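Long-range contact in 5'-Methylthioadenosine Nucleosidase (Arabidopsis thaliana, PDB 2H8G), which is a nucleosidase of the phosphorylase superfamily, an alpha/beta protein that holds adenine in its pocket: residues I26-E38 with A105-C117. Sequence-based numbering, arbitrary orientation.
Sequences ISSVVFVIAMQAE and ALKPDIIINAGTC. With ADE (adenine), chain C.
Asp109 turns one carboxylate oxygen, OD2, onto Ser27 and Ser28, where strand 28-32 begins. Ser27 N lies 2.7 Å from Asp109 OD2, and Ser28 N lies 2.8 Å from Asp109 OD2. Both come on the anti side and out of the carboxylate plane. The hydroxyl of Ser27 uses the syn lone pair of the same oxygen. Beyond this clasp, strands 28-32 and 110-117 run parallel as neighbours in the central sheet. On one face Phe31 and Ile112 lie side by side. CB of Ile112 sits over the Phe31 ring, 4.1 Å from its centroid, and CD1 reaches CZ. CB of Ala114 meets the ring edge. On the other face CG2 of Val30 presses tightly on CB of Pro108, at 3.4 Å. The Asn113 torsion (chi1 175°) lays its amide beside strand 28-32. ND2 donates to Val32 O from above the carbonyl plane, with that oxygen in the amide plane. Asn113 OD1 bonds Lys221. At the far end Glu38 OE2 receives Thr116 OG1 at 2.7 Å. Thr116 N is 2.9 Å from Glu38 OE2. Glu38 OE1 accepts from Met35 N. Thr116 lines the adenine pocket, so Glu38 is a second-shell residue that probably helps position this pocket wall.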
loop_
_atom_site.group_PDB
_atom_site.type_symbol
_atom_site.label_atom_id
_atom_site.label_comp_id
_atom_site.label_asym_id
_atom_site.label_seq_id
_atom_site.Cartn_x
_atom_site.Cartn_y
_atom_site.Cartn_z
ATOM N N ILE A 26 -3.682 10.654 27.332
ATOM C CA ILE A 26 -3.540 9.573 26.369
ATOM C C ILE A 26 -3.673 8.262 27.135
ATOM O O ILE A 26 -3.106 8.116 28.218
ATOM C CB ILE A 26 -2.157 9.636 25.691
ATOM C CG1 ILE A 26 -2.061 10.910 24.852
ATOM C CG2 ILE A 26 -1.926 8.393 24.845
ATOM C CD1 ILE A 26 -0.671 11.206 24.340
ATOM N N SER A 27 -4.420 7.312 26.585
ATOM C CA SER A 27 -4.613 6.035 27.262
ATOM C C SER A 27 -4.114 4.834 26.472
ATOM O O SER A 27 -3.824 3.787 27.050
ATOM C CB SER A 27 -6.092 5.837 27.605
ATOM O OG SER A 27 -6.882 5.753 26.432
ATOM N N SER A 28 -4.009 4.977 25.153
ATOM C CA SER A 28 -3.547 3.873 24.325
ATOM C C SER A 28 -2.629 4.338 23.206
ATOM O O SER A 28 -2.866 5.369 22.576
ATOM C CB SER A 28 -4.738 3.121 23.723
ATOM O OG SER A 28 -5.454 3.934 22.809
ATOM N N VAL A 29 -1.580 3.561 22.966
ATOM C CA VAL A 29 -0.611 3.865 21.925
ATOM C C VAL A 29 -0.377 2.614 21.098
ATOM O O VAL A 29 -0.286 1.516 21.641
ATOM C CB VAL A 29 0.744 4.292 22.523
ATOM C CG1 VAL A 29 1.736 4.601 21.404
ATOM C CG2 VAL A 29 0.558 5.496 23.433
ATOM N N VAL A 30 -0.288 2.781 19.783
ATOM C CA VAL A 30 -0.015 1.656 18.902
ATOM C C VAL A 30 1.286 1.923 18.164
ATOM O O VAL A 30 1.450 2.980 17.552
ATOM C CB VAL A 30 -1.118 1.449 17.834
ATOM C CG1 VAL A 30 -0.630 0.472 16.769
ATOM C CG2 VAL A 30 -2.386 0.905 18.480
ATOM N N PHE A 31 2.218 0.983 18.260
ATOM C CA PHE A 31 3.480 1.088 17.539
ATOM C C PHE A 31 3.314 0.238 16.290
ATOM O O PHE A 31 2.893 -0.915 16.380
ATOM C CB PHE A 31 4.654 0.494 18.328
ATOM C CG PHE A 31 5.245 1.416 19.354
ATOM C CD1 PHE A 31 4.634 1.588 20.592
ATOM C CD2 PHE A 31 6.432 2.098 19.092
ATOM C CE1 PHE A 31 5.198 2.426 21.557
ATOM C CE2 PHE A 31 7.005 2.939 20.051
ATOM C CZ PHE A 31 6.385 3.100 21.285
ATOM N N VAL A 32 3.617 0.809 15.129
ATOM C CA VAL A 32 3.558 0.061 13.883
ATOM C C VAL A 32 5.028 -0.148 13.550
ATOM O O VAL A 32 5.762 0.819 13.329
ATOM C CB VAL A 32 2.874 0.858 12.760
ATOM C CG1 VAL A 32 3.027 0.117 11.439
ATOM C CG2 VAL A 32 1.395 1.047 13.087
ATOM N N ILE A 33 5.460 -1.407 13.555
ATOM C CA ILE A 33 6.857 -1.755 13.298
ATOM C C ILE A 33 6.935 -2.832 12.220
ATOM O O ILE A 33 6.353 -3.909 12.352
ATOM C CB ILE A 33 7.525 -2.237 14.608
ATOM C CG1 ILE A 33 7.382 -1.139 15.672
ATOM C CG2 ILE A 33 8.993 -2.569 14.371
ATOM C CD1 ILE A 33 7.982 -1.477 17.027
ATOM N N ALA A 34 7.673 -2.534 11.155
ATOM C CA ALA A 34 7.796 -3.436 10.014
ATOM C C ALA A 34 8.505 -4.765 10.240
ATOM O O ALA A 34 8.057 -5.794 9.734
ATOM C CB ALA A 34 8.467 -2.707 8.865
ATOM N N MET A 35 9.612 -4.745 10.972
ATOM C CA MET A 35 10.383 -5.966 11.214
ATOM C C MET A 35 10.257 -6.466 12.648
ATOM O O MET A 35 10.351 -5.689 13.593
ATOM C CB MET A 35 11.857 -5.716 10.892
ATOM C CG MET A 35 12.104 -5.211 9.479
ATOM S SD MET A 35 13.850 -4.849 9.175
ATOM C CE MET A 35 14.478 -6.490 8.817
ATOM N N GLN A 36 10.053 -7.770 12.809
ATOM C CA GLN A 36 9.926 -8.342 14.146
ATOM C C GLN A 36 11.184 -8.033 14.953
ATOM O O GLN A 36 11.114 -7.828 16.163
ATOM C CB GLN A 36 9.743 -9.862 14.076
ATOM C CG GLN A 36 11.033 -10.630 13.816
ATOM C CD GLN A 36 10.979 -12.065 14.316
ATOM O OE1 GLN A 36 10.634 -12.320 15.471
ATOM N NE2 GLN A 36 11.326 -13.008 13.449
ATOM N N ALA A 37 12.328 -7.997 14.271
ATOM C CA ALA A 37 13.610 -7.724 14.916
ATOM C C ALA A 37 13.681 -6.308 15.472
ATOM O O ALA A 37 14.442 -6.036 16.401
ATOM C CB ALA A 37 14.742 -7.952 13.934
ATOM N N GLU A 38 12.901 -5.402 14.891
ATOM C CA GLU A 38 12.873 -4.021 15.357
ATOM C C GLU A 38 11.936 -3.934 16.561
ATOM O O GLU A 38 12.113 -3.090 17.442
ATOM C CB GLU A 38 12.356 -3.083 14.249
ATOM C CG GLU A 38 13.177 -3.068 12.962
ATOM C CD GLU A 38 12.510 -2.268 11.838
ATOM O OE1 GLU A 38 11.293 -2.438 11.619
ATOM O OE2 GLU A 38 13.206 -1.479 11.161
ATOM N N ALA A 105 -9.507 -1.532 14.980
ATOM C CA ALA A 105 -9.710 -2.493 16.056
ATOM C C ALA A 105 -9.247 -2.005 17.427
ATOM O O ALA A 105 -9.936 -2.216 18.429
ATOM C CB ALA A 105 -9.015 -3.799 15.720
ATOM N N LEU A 106 -8.095 -1.342 17.468
ATOM C CA LEU A 106 -7.522 -0.873 18.727
ATOM C C LEU A 106 -7.851 0.565 19.132
ATOM O O LEU A 106 -7.671 0.937 20.291
ATOM C CB LEU A 106 -6.002 -1.072 18.688
ATOM C CG LEU A 106 -5.554 -2.471 18.244
ATOM C CD1 LEU A 106 -4.037 -2.566 18.284
ATOM C CD2 LEU A 106 -6.181 -3.532 19.144
ATOM N N LYS A 107 -8.322 1.368 18.183
ATOM C CA LYS A 107 -8.692 2.760 18.440
ATOM C C LYS A 107 -7.681 3.495 19.325
ATOM O O LYS A 107 -8.018 4.009 20.394
ATOM C CB LYS A 107 -10.085 2.802 19.075
ATOM C CG LYS A 107 -11.098 1.955 18.313
ATOM C CD LYS A 107 -12.463 1.960 18.969
ATOM C CE LYS A 107 -13.354 0.878 18.373
ATOM N NZ LYS A 107 -12.833 -0.487 18.677
ATOM N N PRO A 108 -6.421 3.565 18.876
ATOM C CA PRO A 108 -5.358 4.237 19.628
ATOM C C PRO A 108 -5.519 5.755 19.638
ATOM O O PRO A 108 -6.212 6.324 18.794
ATOM C CB PRO A 108 -4.097 3.800 18.885
ATOM C CG PRO A 108 -4.567 3.745 17.475
ATOM C CD PRO A 108 -5.909 3.042 17.597
ATOM N N ASP A 109 -4.882 6.407 20.606
ATOM C CA ASP A 109 -4.937 7.858 20.696
ATOM C C ASP A 109 -3.857 8.432 19.790
ATOM O O ASP A 109 -3.989 9.531 19.260
ATOM C CB ASP A 109 -4.680 8.324 22.131
ATOM C CG ASP A 109 -5.723 7.817 23.103
ATOM O OD1 ASP A 109 -6.921 8.074 22.875
ATOM O OD2 ASP A 109 -5.341 7.166 24.098
ATOM N N ILE A 110 -2.788 7.665 19.617
ATOM C CA ILE A 110 -1.664 8.092 18.801
ATOM C C ILE A 110 -0.925 6.876 18.266
ATOM O O ILE A 110 -0.888 5.826 18.910
ATOM C CB ILE A 110 -0.704 8.972 19.643
ATOM C CG1 ILE A 110 0.447 9.502 18.782
ATOM C CG2 ILE A 110 -0.183 8.177 20.829
ATOM C CD1 ILE A 110 1.213 10.649 19.445
ATOM N N ILE A 111 -0.348 7.018 17.075
ATOM C CA ILE A 111 0.396 5.935 16.447
ATOM C C ILE A 111 1.864 6.323 16.371
ATOM O O ILE A 111 2.190 7.471 16.094
ATOM C CB ILE A 111 -0.094 5.684 15.006
ATOM C CG1 ILE A 111 -1.548 5.221 15.020
ATOM C CG2 ILE A 111 0.795 4.649 14.322
ATOM C CD1 ILE A 111 -2.211 5.285 13.669
ATOM N N ILE A 112 2.746 5.369 16.638
ATOM C CA ILE A 112 4.173 5.629 16.538
ATOM C C ILE A 112 4.743 4.619 15.555
ATOM O O ILE A 112 4.665 3.415 15.788
ATOM C CB ILE A 112 4.920 5.435 17.880
ATOM C CG1 ILE A 112 4.353 6.372 18.948
ATOM C CG2 ILE A 112 6.415 5.700 17.674
ATOM C CD1 ILE A 112 4.989 6.189 20.314
ATOM N N ASN A 113 5.279 5.108 14.441
ATOM C CA ASN A 113 5.901 4.239 13.447
ATOM C C ASN A 113 7.384 4.271 13.803
ATOM O O ASN A 113 8.054 5.276 13.603
ATOM C CB ASN A 113 5.683 4.797 12.033
ATOM C CG ASN A 113 6.413 3.997 10.962
ATOM O OD1 ASN A 113 6.869 4.558 9.961
ATOM N ND2 ASN A 113 6.510 2.682 11.156
ATOM N N ALA A 114 7.886 3.177 14.366
ATOM C CA ALA A 114 9.289 3.110 14.762
ATOM C C ALA A 114 10.016 2.088 13.912
ATOM O O ALA A 114 9.501 1.000 13.666
ATOM C CB ALA A 114 9.394 2.735 16.243
ATOM N N GLY A 115 11.212 2.440 13.454
ATOM C CA GLY A 115 11.973 1.511 12.645
ATOM C C GLY A 115 13.297 2.085 12.196
ATOM O O GLY A 115 13.619 3.240 12.487
ATOM N N THR A 116 14.064 1.255 11.497
ATOM C CA THR A 116 15.359 1.641 10.968
ATOM C C THR A 116 15.182 2.357 9.633
ATOM O O THR A 116 14.139 2.254 8.985
ATOM C CB THR A 116 16.265 0.406 10.779
ATOM O OG1 THR A 116 15.564 -0.608 10.048
ATOM C CG2 THR A 116 16.682 -0.145 12.123
ATOM N N CYS A 117 16.213 3.075 9.212
ATOM C CA CYS A 117 16.136 3.818 7.961
ATOM C C CYS A 117 17.520 4.180 7.467
ATOM O O CYS A 117 18.513 3.998 8.175
ATOM C CB CYS A 117 15.347 5.117 8.176
ATOM S SG CYS A 117 16.197 6.337 9.221
HETATM N N9 ADE C . 15.997 0.886 5.808
HETATM C C8 ADE C . 17.275 0.955 6.245
HETATM N N7 ADE C . 18.116 1.570 5.380
HETATM C C5 ADE C . 17.310 1.909 4.326
HETATM C C6 ADE C . 17.535 2.583 3.070
HETATM N N6 ADE C . 18.742 3.019 2.730
HETATM N N1 ADE C . 16.429 2.760 2.206
HETATM C C2 ADE C . 15.187 2.301 2.573
HETATM N N3 ADE C . 14.883 1.646 3.758
HETATM C C4 ADE C . 15.990 1.494 4.575
HETATM O O HOH W 1 -4.655 1.400 20.966
HETATM O O HOH W 2 9.481 -0.311 11.259
#